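Chaperone SycD (Chlamydia pneumoniae, PDB 4NRH) acts as a type III secretion chaperone that binds CopN, in a complex that probably directs the secretion of translocator proteins. Local coordinates at residues D59-K62 with V63-E66; L163-E166 with L167-I171; P91-S94 with K95-F98. One frame throughout, in Å; residues are numbered along the deposited sequence.

All three contacts are local, each within one unbroken run of chain, and none closes a long loop. From the N terminus they follow in series: contact 1, then contact 3, then contact 2. None nests in or crosses another. Contact 1 lies near the start of helix 57-72. Contact 3 covers the turn after helix 76-89 and the first turn of helix 94-106. These two touch: E61 OE1 and K95 NZ form a salt bridge of 2.9 Å, and Y64 packs on F96. They thereby tie helix 57-72 to helix 94-106. Contact 2 opens helix 165-174, far along the helical array. Its centre is about 23 Å from that of contact 3 and 30 Å from that of contact 1.

Contact 1: D59-K62 with V63-E66; sequences DLEK and VYKE
The shortest polar bond runs from Y64 N to L60 O, 2.8 Å. The next step of the ladder, K65 N to E61 O, is 3.0 Å long. V63 to D59 and E66 to K62 repeat the i to i+4 pattern. On the side-chain level, E61 and Y64 carry the contact. They lie side by side and point the same way, because both turn CG anti to the backbone N (chi1 -173° and -179°). E61 then bends at chi2. This brings E61 OE2 to the edge of the Y64 ring, near its plane, 3.6 Å from Y64 CD2. The carboxylate and ring planes are 65° apart. On the next turn, K65 CG rests 3.6 Å from E61 O, but K65 NZ stays 6.9 Å from E61 OE2, with no contact of the charges. These turns belong to helix 57-72, part of the all-helical, TPR-containing fold of the LcrH/SycD chaperones. The polar ends have partners on other segments: E61 OE1 pairs with K95, and Y64 OH bonds to S99 OG. D59 and E66 both reach H9, one at its ring nitrogen NE2 and the other at its backbone N. Between them, V63 is buried against helices 9-19 and 76-89. V63 CG2 lies 3.3 Å from D59 O. Farther along, E66 CG comes within 3.2 Å of K62 O. The K62 chain is extended and exposed, though it touches H9.

Contact 2: L163-E166 with L167-I171; sequences LYNE and LKEEI
Y164 occupies the N-cap position of helix 165-174, and its carbonyl O takes K168 N at 3.0 Å. The donor lies in the carbonyl plane. The next bond, E169 N to N165 O, is 2.9 Å and nearly along the C=O axis (C=O...donor angle 164°). The third, E170 N to E166 O, is weak at 3.4 Å. The backbone around Y164 and N165 is therefore the tight part. K168 CB sits 3.3 Å from N165 O, and E169 CG only 3.2 Å from the same oxygen. The outer side is looser. There N165 and E169 meet one turn apart. N165 turns CG anti to its own N (chi1 -174°), which carries the amide toward the following turn. E169, bent at chi2, crosses the amide obliquely, with its CG and OE2 about equally near N165 ND2. N165 ND2 is 3.5 Å from E169 OE2, a near approach only. The amide and carboxylate planes stand 70° apart, and the two groups adjoin without lying flat on each other. E166 and E169 are exposed, and this flank faces solvent. On the inner flank L167 is buried. It packs on P128 and on Y129 and Y132 of helix 129-140, which also meets E170. I171 and K168 rest on helix 147-158, so the helix start lies against the two preceding helices.

Contact 3: P91-S94 with K95-F98; sequences PFVS and KFWF
The backbone turns from an extended V93 into helix 94-106, with V93 at the N-cap. V93 O accepts F96 N at 3.1 Å, from above the carbonyl plane, and S94 O accepts F98 N at 3.0 Å. The V93 side chain folds over the F96 ring. V93 CG1 stands 3.6 Å from the F96 ring centroid, only 5° off the normal, a CH-pi contact over the face. V93 CB comes still nearer to one ring atom, 3.5 Å from F96 CD2. V93 CG1 also touches K95 CG at 3.8 Å. K95 holds CG between its backbone N and carbonyl carbon (chi1 73°), beside V93, and its extended chain runs on to E61. W97 reaches back across the turn. W97 NE1 donates to P91 O at 2.9 Å in a bent bond. The oxygen lies near the ring plane, which probably helps to set the turn of the indole. S94 OG is held by R124. W97 packs on helix 110-123, its ring meeting H115 at about 80°. This is the loop after helix 76-89 and the N-terminal turn of helix 94-106, which with helix 110-123 falls in the tetratricopeptide-repeat range and forms a helical hairpin.

Contact 1: D59-K62 with V63-E66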
loop_
_atom_site.group_PDB
_atom_site.type_symbol
_atom_site.label_atom_id
_atom_site.label_comp_id
_atom_site.label_asym_id
_atom_site.label_seq_id
_atom_site.Cartn_x
_atom_site.Cartn_y
_atom_site.Cartn_z
ATOM N N ASP D 59 19.458 7.940 11.016
ATOM C CA ASP D 59 18.573 8.237 9.895
ATOM C C ASP D 59 17.326 8.990 10.348
ATOM O O ASP D 59 16.900 9.944 9.700
ATOM C CB ASP D 59 18.174 6.952 9.166
ATOM C CG ASP D 59 19.296 6.394 8.313
ATOM O OD1 ASP D 59 20.165 7.182 7.883
ATOM O OD2 ASP D 59 19.308 5.169 8.071
ATOM N N LEU D 60 16.741 8.551 11.459
ATOM C CA LEU D 60 15.546 9.195 11.994
ATOM C C LEU D 60 15.858 10.602 12.489
ATOM O O LEU D 60 15.025 11.503 12.386
ATOM C CB LEU D 60 14.939 8.365 13.127
ATOM C CG LEU D 60 14.267 7.047 12.732
ATOM C CD1 LEU D 60 13.460 6.497 13.895
ATOM C CD2 LEU D 60 13.385 7.237 11.510
ATOM N N GLU D 61 17.057 10.782 13.034
ATOM C CA GLU D 61 17.486 12.089 13.513
ATOM C C GLU D 61 17.582 13.088 12.365
ATOM O O GLU D 61 17.192 14.247 12.511
ATOM C CB GLU D 61 18.827 11.990 14.242
ATOM C CG GLU D 61 19.251 13.284 14.918
ATOM C CD GLU D 61 18.200 13.821 15.874
ATOM O OE1 GLU D 61 17.595 13.018 16.614
ATOM O OE2 GLU D 61 17.977 15.049 15.882
ATOM N N LYS D 62 18.113 12.638 11.232
ATOM C CA LYS D 62 18.187 13.474 10.038
ATOM C C LYS D 62 16.794 13.931 9.625
ATOM O O LYS D 62 16.583 15.096 9.289
ATOM C CB LYS D 62 18.845 12.725 8.875
ATOM C CG LYS D 62 20.324 12.427 9.051
ATOM C CD LYS D 62 20.849 11.645 7.855
ATOM C CE LYS D 62 22.329 11.330 7.986
ATOM N NZ LYS D 62 22.809 10.476 6.862
ATOM N N VAL D 63 15.849 12.998 9.659
ATOM C CA VAL D 63 14.462 13.284 9.317
ATOM C C VAL D 63 13.840 14.241 10.333
ATOM O O VAL D 63 13.063 15.126 9.972
ATOM C CB VAL D 63 13.628 11.987 9.241
ATOM C CG1 VAL D 63 12.173 12.302 8.951
ATOM C CG2 VAL D 63 14.188 11.062 8.169
ATOM N N TYR D 64 14.193 14.063 11.603
ATOM C CA TYR D 64 13.690 14.931 12.664
ATOM C C TYR D 64 14.092 16.384 12.437
ATOM O O TYR D 64 13.283 17.295 12.616
ATOM C CB TYR D 64 14.189 14.464 14.032
ATOM C CG TYR D 64 13.683 15.315 15.175
ATOM C CD1 TYR D 64 12.330 15.363 15.482
ATOM C CD2 TYR D 64 14.556 16.078 15.942
ATOM C CE1 TYR D 64 11.859 16.141 16.523
ATOM C CE2 TYR D 64 14.095 16.859 16.986
ATOM C CZ TYR D 64 12.745 16.887 17.272
ATOM O OH TYR D 64 12.278 17.662 18.308
ATOM N N LYS D 65 15.349 16.594 12.056
ATOM C CA LYS D 65 15.848 17.933 11.770
ATOM C C LYS D 65 15.111 18.551 10.584
ATOM O O LYS D 65 14.830 19.748 10.578
ATOM C CB LYS D 65 17.355 17.903 11.507
ATOM C CG LYS D 65 18.188 17.682 12.762
ATOM C CD LYS D 65 19.673 17.620 12.447
ATOM C CE LYS D 65 20.154 18.916 11.818
ATOM N NZ LYS D 65 21.577 18.829 11.386
ATOM N N GLU D 66 14.806 17.728 9.584
ATOM C CA GLU D 66 14.051 18.184 8.420
ATOM C C GLU D 66 12.677 18.706 8.828
ATOM O O GLU D 66 12.229 19.747 8.348
ATOM C CB GLU D 66 13.897 17.054 7.398
ATOM C CG GLU D 66 15.204 16.571 6.794
ATOM C CD GLU D 66 14.993 15.541 5.701
ATOM O OE1 GLU D 66 14.023 14.760 5.796
ATOM O OE2 GLU D 66 15.799 15.509 4.748
#

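Contact 2: L163-E166 with L167-I171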
loop_
_atom_site.group_PDB
_atom_site.type_symbol
_atom_site.label_atom_id
_atom_site.label_comp_id
_atom_site.label_asym_id
_atom_site.label_seq_id
_atom_site.Cartn_x
_atom_site.Cartn_y
_atom_site.Cartn_z
ATOM N N LEU D 163 14.922 22.791 37.625
ATOM C CA LEU D 163 14.877 22.653 36.175
ATOM C C LEU D 163 13.597 23.245 35.587
ATOM O O LEU D 163 13.590 23.729 34.455
ATOM C CB LEU D 163 15.007 21.177 35.784
ATOM C CG LEU D 163 14.933 20.822 34.298
ATOM C CD1 LEU D 163 16.043 21.517 33.523
ATOM C CD2 LEU D 163 15.000 19.314 34.101
ATOM N N TYR D 164 12.517 23.213 36.363
ATOM C CA TYR D 164 11.211 23.637 35.870
ATOM C C TYR D 164 10.687 24.872 36.596
ATOM O O TYR D 164 9.475 25.059 36.713
ATOM C CB TYR D 164 10.195 22.502 36.012
ATOM C CG TYR D 164 10.674 21.163 35.502
ATOM C CD1 TYR D 164 10.992 20.979 34.162
ATOM C CD2 TYR D 164 10.801 20.080 36.360
ATOM C CE1 TYR D 164 11.427 19.752 33.695
ATOM C CE2 TYR D 164 11.234 18.851 35.903
ATOM C CZ TYR D 164 11.546 18.692 34.571
ATOM O OH TYR D 164 11.977 17.468 34.116
ATOM N N ASN D 165 11.594 25.714 37.080
ATOM C CA ASN D 165 11.200 26.871 37.880
ATOM C C ASN D 165 10.480 27.941 37.068
ATOM O O ASN D 165 9.507 28.528 37.541
ATOM C CB ASN D 165 12.417 27.487 38.569
ATOM C CG ASN D 165 12.036 28.598 39.529
ATOM O OD1 ASN D 165 11.651 28.343 40.670
ATOM N ND2 ASN D 165 12.147 29.840 39.072
ATOM N N GLU D 166 10.971 28.202 35.858
ATOM C CA GLU D 166 10.338 29.163 34.958
ATOM C C GLU D 166 8.859 28.844 34.758
ATOM O O GLU D 166 8.023 29.746 34.685
ATOM C CB GLU D 166 11.055 29.193 33.606
ATOM C CG GLU D 166 12.314 30.045 33.592
ATOM C CD GLU D 166 12.968 30.100 32.225
ATOM O OE1 GLU D 166 12.728 29.185 31.410
ATOM O OE2 GLU D 166 13.722 31.062 31.965
ATOM N N LEU D 167 8.545 27.556 34.670
ATOM C CA LEU D 167 7.165 27.105 34.533
ATOM C C LEU D 167 6.412 27.246 35.854
ATOM O O LEU D 167 5.243 27.633 35.872
ATOM C CB LEU D 167 7.118 25.652 34.054
ATOM C CG LEU D 167 6.098 25.277 32.974
ATOM C CD1 LEU D 167 6.046 23.764 32.796
ATOM C CD2 LEU D 167 4.711 25.831 33.276
ATOM N N LYS D 168 7.086 26.922 36.954
ATOM C CA LYS D 168 6.493 27.033 38.286
ATOM C C LYS D 168 6.035 28.460 38.573
ATOM O O LYS D 168 4.971 28.674 39.156
ATOM C CB LYS D 168 7.485 26.575 39.358
ATOM C CG LYS D 168 6.988 26.777 40.782
ATOM C CD LYS D 168 8.016 26.333 41.810
ATOM C CE LYS D 168 7.461 26.453 43.223
ATOM N NZ LYS D 168 8.478 26.116 44.257
ATOM N N GLU D 169 6.844 29.429 38.158
ATOM C CA GLU D 169 6.502 30.839 38.315
ATOM C C GLU D 169 5.228 31.177 37.548
ATOM O O GLU D 169 4.336 31.848 38.068
ATOM C CB GLU D 169 7.653 31.729 37.836
ATOM C CG GLU D 169 8.958 31.542 38.594
ATOM C CD GLU D 169 8.960 32.232 39.945
ATOM O OE1 GLU D 169 7.995 32.966 40.244
ATOM O OE2 GLU D 169 9.930 32.041 40.707
ATOM N N GLU D 170 5.159 30.710 36.304
ATOM C CA GLU D 170 4.022 30.976 35.430
ATOM C C GLU D 170 2.704 30.446 35.990
ATOM O O GLU D 170 1.687 31.137 35.951
ATOM C CB GLU D 170 4.272 30.377 34.045
ATOM C CG GLU D 170 3.156 30.633 33.042
ATOM C CD GLU D 170 3.056 32.091 32.637
ATOM O OE1 GLU D 170 4.045 32.832 32.817
ATOM O OE2 GLU D 170 1.986 32.497 32.136
ATOM N N ILE D 171 2.729 29.224 36.515
ATOM C CA ILE D 171 1.523 28.596 37.047
ATOM C C ILE D 171 1.019 29.361 38.268
ATOM O O ILE D 171 -0.188 29.528 38.454
ATOM C CB ILE D 171 1.771 27.119 37.417
ATOM C CG1 ILE D 171 2.213 26.332 36.182
ATOM C CG2 ILE D 171 0.522 26.496 38.026
ATOM C CD1 ILE D 171 2.445 24.860 36.439
#

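Contact 3: P91-S94 with K95-F98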
loop_
_atom_site.group_PDB
_atom_site.type_symbol
_atom_site.label_atom_id
_atom_site.label_comp_id
_atom_site.label_asym_id
_atom_site.label_seq_id
_atom_site.Cartn_x
_atom_site.Cartn_y
_atom_site.Cartn_z
ATOM N N PRO D 91 7.246 5.256 17.643
ATOM C CA PRO D 91 6.298 6.023 18.459
ATOM C C PRO D 91 6.706 6.142 19.925
ATOM O O PRO D 91 5.944 6.690 20.722
ATOM C CB PRO D 91 5.006 5.215 18.333
ATOM C CG PRO D 91 5.472 3.815 18.149
ATOM C CD PRO D 91 6.749 3.899 17.351
ATOM N N PHE D 92 7.887 5.642 20.276
ATOM C CA PHE D 92 8.346 5.692 21.662
ATOM C C PHE D 92 9.356 6.810 21.894
ATOM O O PHE D 92 9.892 6.952 22.992
ATOM C CB PHE D 92 8.943 4.344 22.074
ATOM C CG PHE D 92 7.972 3.202 21.979
ATOM C CD1 PHE D 92 7.023 3.001 22.968
ATOM C CD2 PHE D 92 8.005 2.332 20.902
ATOM C CE1 PHE D 92 6.125 1.956 22.885
ATOM C CE2 PHE D 92 7.109 1.283 20.813
ATOM C CZ PHE D 92 6.168 1.095 21.807
ATOM N N VAL D 93 9.609 7.606 20.860
ATOM C CA VAL D 93 10.463 8.777 21.002
ATOM C C VAL D 93 9.596 9.990 21.322
ATOM O O VAL D 93 8.842 10.465 20.473
ATOM C CB VAL D 93 11.289 9.045 19.735
ATOM C CG1 VAL D 93 12.224 10.227 19.953
ATOM C CG2 VAL D 93 12.073 7.801 19.342
ATOM N N SER D 94 9.707 10.477 22.553
ATOM C CA SER D 94 8.799 11.498 23.069
ATOM C C SER D 94 8.877 12.831 22.326
ATOM O O SER D 94 7.871 13.526 22.189
ATOM C CB SER D 94 9.068 11.730 24.556
ATOM O OG SER D 94 10.390 12.195 24.765
ATOM N N LYS D 95 10.067 13.186 21.848
ATOM C CA LYS D 95 10.240 14.457 21.151
ATOM C C LYS D 95 9.569 14.446 19.778
ATOM O O LYS D 95 9.269 15.503 19.224
ATOM C CB LYS D 95 11.725 14.807 21.019
ATOM C CG LYS D 95 12.499 13.986 20.007
ATOM C CD LYS D 95 13.948 14.447 19.958
ATOM C CE LYS D 95 14.737 13.711 18.888
ATOM N NZ LYS D 95 16.156 14.162 18.842
ATOM N N PHE D 96 9.336 13.256 19.230
ATOM C CA PHE D 96 8.608 13.139 17.969
ATOM C C PHE D 96 7.157 13.564 18.170
ATOM O O PHE D 96 6.621 14.367 17.408
ATOM C CB PHE D 96 8.659 11.709 17.420
ATOM C CG PHE D 96 10.020 11.277 16.944
ATOM C CD1 PHE D 96 11.079 12.170 16.900
ATOM C CD2 PHE D 96 10.233 9.973 16.524
ATOM C CE1 PHE D 96 12.327 11.767 16.460
ATOM C CE2 PHE D 96 11.479 9.565 16.083
ATOM C CZ PHE D 96 12.527 10.463 16.050
ATOM N N TRP D 97 6.533 13.017 19.208
ATOM C CA TRP D 97 5.165 13.371 19.569
ATOM C C TRP D 97 5.038 14.832 19.990
ATOM O O TRP D 97 4.044 15.491 19.685
ATOM C CB TRP D 97 4.667 12.470 20.699
ATOM C CG TRP D 97 4.276 11.092 20.268
ATOM C CD1 TRP D 97 5.016 9.953 20.387
ATOM C CD2 TRP D 97 3.032 10.702 19.675
ATOM N NE1 TRP D 97 4.315 8.879 19.894
ATOM C CE2 TRP D 97 3.093 9.314 19.450
ATOM C CE3 TRP D 97 1.874 11.395 19.308
ATOM C CZ2 TRP D 97 2.040 8.603 18.879
ATOM C CZ3 TRP D 97 0.831 10.689 18.738
ATOM C CH2 TRP D 97 0.922 9.308 18.527
ATOM N N PHE D 98 6.047 15.332 20.698
ATOM C CA PHE D 98 6.012 16.691 21.224
ATOM C C PHE D 98 6.066 17.704 20.086
ATOM O O PHE D 98 5.305 18.672 20.065
ATOM C CB PHE D 98 7.171 16.924 22.197
ATOM C CG PHE D 98 6.891 17.970 23.241
ATOM C CD1 PHE D 98 5.687 18.657 23.255
ATOM C CD2 PHE D 98 7.836 18.269 24.208
ATOM C CE1 PHE D 98 5.430 19.618 24.215
ATOM C CE2 PHE D 98 7.585 19.230 25.172
ATOM C CZ PHE D 98 6.381 19.905 25.174
#